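Local coordinates for protein probable glutathione S-transferase (Pseudomonas aeruginosa, PDB 6JWK) that probably isomerises maleylpyruvate as a zeta-class member of the glutathione S-transferase superfamily, at residues B[11-16]-B[203-208]. Numbering follows the deposited sequence.
Sequences TSYRVR and ASPERQ
Arg16 takes hold of the carbonyl oxygen of Ala203 side-on with two nitrogens. Arg16 NE donates to Ala203 O at 2.9 Å, and Arg16 NH2 reaches the same Ala203 O at 3.0 Å, with the oxygen in the guanidinium plane. This grip ties helix 10-22, in the thioredoxin-like N-terminal domain of the glutathione S-transferase fold, to the end of helix 198-203 in the helical C-terminal domain. Ala203 is the last residue of that helix, so the arginine serves a carbonyl at its C-terminal end, where partial negative charge would be expected to favour a cation. A bend at chi3 (-49°) swings the guanidinium across toward the carbonyl. At the far side, NH1 bonds to Ser5 OG of strand 2-5, which helps fix the rotation of the group.

The Gln208 amide lies over one guanidinium face, the two planes stacked 28° apart; on the opposite face sits the backbone carbon CA of Tyr13. Arg16 NE and Gln208 NE2, 3.3 Å apart, are both donors and make no hydrogen bond. Gln208 NE2 instead turns back to Ser204 O at 3.2 Å, meeting that carbonyl from above its plane. The backbone N of Arg207, in the short 3-10 segment 205-207, reaches the same oxygen from the opposite face.

Outward from the polar centre, Arg16 CB packs on Ala203 CB. Tyr13, its CG anti to the backbone N (chi1 -171°), extends its ring alongside the chain from Ala203 to Pro205, while helix 162-176 touches the tyrosine through Val168 and Pro169. Pro205 makes a CH-pi contact over one ring face, its CD 3.6 Å from the Tyr13 ring centroid and closest to CE2.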
loop_
_atom_site.group_PDB
_atom_site.type_symbol
_atom_site.label_atom_id
_atom_site.label_comp_id
_atom_site.label_asym_id
_atom_site.label_seq_id
_atom_site.Cartn_x
_atom_site.Cartn_y
_atom_site.Cartn_z
ATOM N N THR B 11 -9.814 2.414 6.968
ATOM C CA THR B 11 -8.894 3.393 6.348
ATOM C C THR B 11 -9.241 4.762 6.939
ATOM O O THR B 11 -8.316 5.567 7.135
ATOM C CB THR B 11 -8.934 3.321 4.805
ATOM O OG1 THR B 11 -10.312 3.446 4.434
ATOM C CG2 THR B 11 -8.371 2.016 4.286
ATOM N N SER B 12 -10.506 5.037 7.218
ATOM C CA SER B 12 -10.898 6.302 7.917
ATOM C C SER B 12 -10.249 6.332 9.310
ATOM O O SER B 12 -9.721 7.360 9.726
ATOM C CB SER B 12 -12.400 6.445 8.038
ATOM O OG SER B 12 -13.011 6.542 6.760
ATOM N N TYR B 13 -10.340 5.219 10.018
ATOM C CA TYR B 13 -9.779 5.084 11.386
ATOM C C TYR B 13 -8.276 5.457 11.341
ATOM O O TYR B 13 -7.812 6.224 12.207
ATOM C CB TYR B 13 -10.103 3.675 11.880
ATOM C CG TYR B 13 -9.802 3.395 13.333
ATOM C CD1 TYR B 13 -9.410 4.395 14.219
ATOM C CD2 TYR B 13 -10.009 2.118 13.845
ATOM C CE1 TYR B 13 -9.146 4.110 15.556
ATOM C CE2 TYR B 13 -9.754 1.825 15.183
ATOM C CZ TYR B 13 -9.330 2.827 16.039
ATOM O OH TYR B 13 -9.101 2.526 17.351
ATOM N N ARG B 14 -7.515 4.916 10.383
ATOM C CA ARG B 14 -6.055 5.202 10.230
ATOM C C ARG B 14 -5.841 6.717 10.242
ATOM O O ARG B 14 -4.970 7.184 10.902
ATOM C CB ARG B 14 -5.460 4.689 8.906
ATOM C CG ARG B 14 -5.465 3.178 8.731
ATOM C CD ARG B 14 -4.941 2.860 7.361
ATOM N NE ARG B 14 -5.055 1.454 7.093
ATOM C CZ ARG B 14 -4.859 0.901 5.927
ATOM N NH1 ARG B 14 -4.600 1.667 4.879
ATOM N NH2 ARG B 14 -4.970 -0.410 5.793
ATOM N N VAL B 15 -6.628 7.459 9.473
ATOM C CA VAL B 15 -6.406 8.922 9.317
ATOM C C VAL B 15 -6.956 9.698 10.503
ATOM O O VAL B 15 -6.360 10.761 10.857
ATOM C CB VAL B 15 -7.027 9.417 7.993
ATOM C CG1 VAL B 15 -6.810 10.903 7.827
ATOM C CG2 VAL B 15 -6.437 8.654 6.799
ATOM N N ARG B 16 -8.049 9.253 11.116
ATOM C CA ARG B 16 -8.538 9.869 12.385
ATOM C C ARG B 16 -7.460 9.731 13.469
ATOM O O ARG B 16 -7.249 10.683 14.244
ATOM C CB ARG B 16 -9.844 9.261 12.875
ATOM C CG ARG B 16 -11.048 9.582 11.998
ATOM C CD ARG B 16 -12.370 9.239 12.659
ATOM N NE ARG B 16 -12.423 7.896 13.241
ATOM C CZ ARG B 16 -12.870 6.797 12.653
ATOM N NH1 ARG B 16 -13.369 6.838 11.429
ATOM N NH2 ARG B 16 -12.861 5.648 13.327
ATOM N N ALA B 203 -10.155 8.904 18.332
ATOM C CA ALA B 203 -10.195 8.429 16.934
ATOM C C ALA B 203 -11.046 7.167 16.820
ATOM O O ALA B 203 -11.453 6.807 15.723
ATOM C CB ALA B 203 -8.785 8.220 16.429
ATOM N N SER B 204 -11.273 6.459 17.912
ATOM C CA SER B 204 -11.897 5.118 17.853
ATOM C C SER B 204 -13.273 5.225 17.191
ATOM O O SER B 204 -13.994 6.200 17.348
ATOM C CB SER B 204 -11.983 4.498 19.272
ATOM O OG SER B 204 -12.894 5.241 20.085
ATOM N N PRO B 205 -13.714 4.181 16.476
ATOM C CA PRO B 205 -15.075 4.117 15.947
ATOM C C PRO B 205 -16.167 4.426 16.986
ATOM O O PRO B 205 -17.106 5.219 16.705
ATOM C CB PRO B 205 -15.185 2.646 15.476
ATOM C CG PRO B 205 -13.760 2.243 15.150
ATOM C CD PRO B 205 -12.921 2.991 16.156
ATOM N N GLU B 206 -15.987 3.882 18.197
ATOM C CA GLU B 206 -17.029 3.879 19.255
ATOM C C GLU B 206 -17.238 5.297 19.775
ATOM O O GLU B 206 -18.313 5.539 20.366
ATOM C CB GLU B 206 -16.668 2.917 20.398
ATOM C CG GLU B 206 -16.543 1.469 19.956
ATOM C CD GLU B 206 -15.157 0.980 19.559
ATOM O OE1 GLU B 206 -14.331 1.789 19.119
ATOM O OE2 GLU B 206 -14.906 -0.228 19.717
ATOM N N ARG B 207 -16.286 6.202 19.543
ATOM C CA ARG B 207 -16.364 7.582 20.039
ATOM C C ARG B 207 -16.741 8.534 18.892
ATOM O O ARG B 207 -16.687 9.741 19.094
ATOM C CB ARG B 207 -15.056 7.934 20.747
ATOM C CG ARG B 207 -14.807 7.164 22.055
ATOM C CD ARG B 207 -15.871 7.405 23.144
ATOM N NE ARG B 207 -15.821 8.804 23.585
ATOM C CZ ARG B 207 -16.859 9.532 24.001
ATOM N NH1 ARG B 207 -18.071 9.018 24.137
ATOM N NH2 ARG B 207 -16.677 10.779 24.324
ATOM N N GLN B 208 -17.048 8.028 17.710
ATOM C CA GLN B 208 -17.399 8.928 16.579
ATOM C C GLN B 208 -18.825 9.457 16.788
ATOM O O GLN B 208 -19.684 8.749 17.302
ATOM C CB GLN B 208 -17.225 8.203 15.246
ATOM C CG GLN B 208 -15.754 7.847 14.979
ATOM C CD GLN B 208 -14.890 9.086 15.094
ATOM O OE1 GLN B 208 -15.140 10.069 14.394
ATOM N NE2 GLN B 208 -13.877 9.063 15.970
#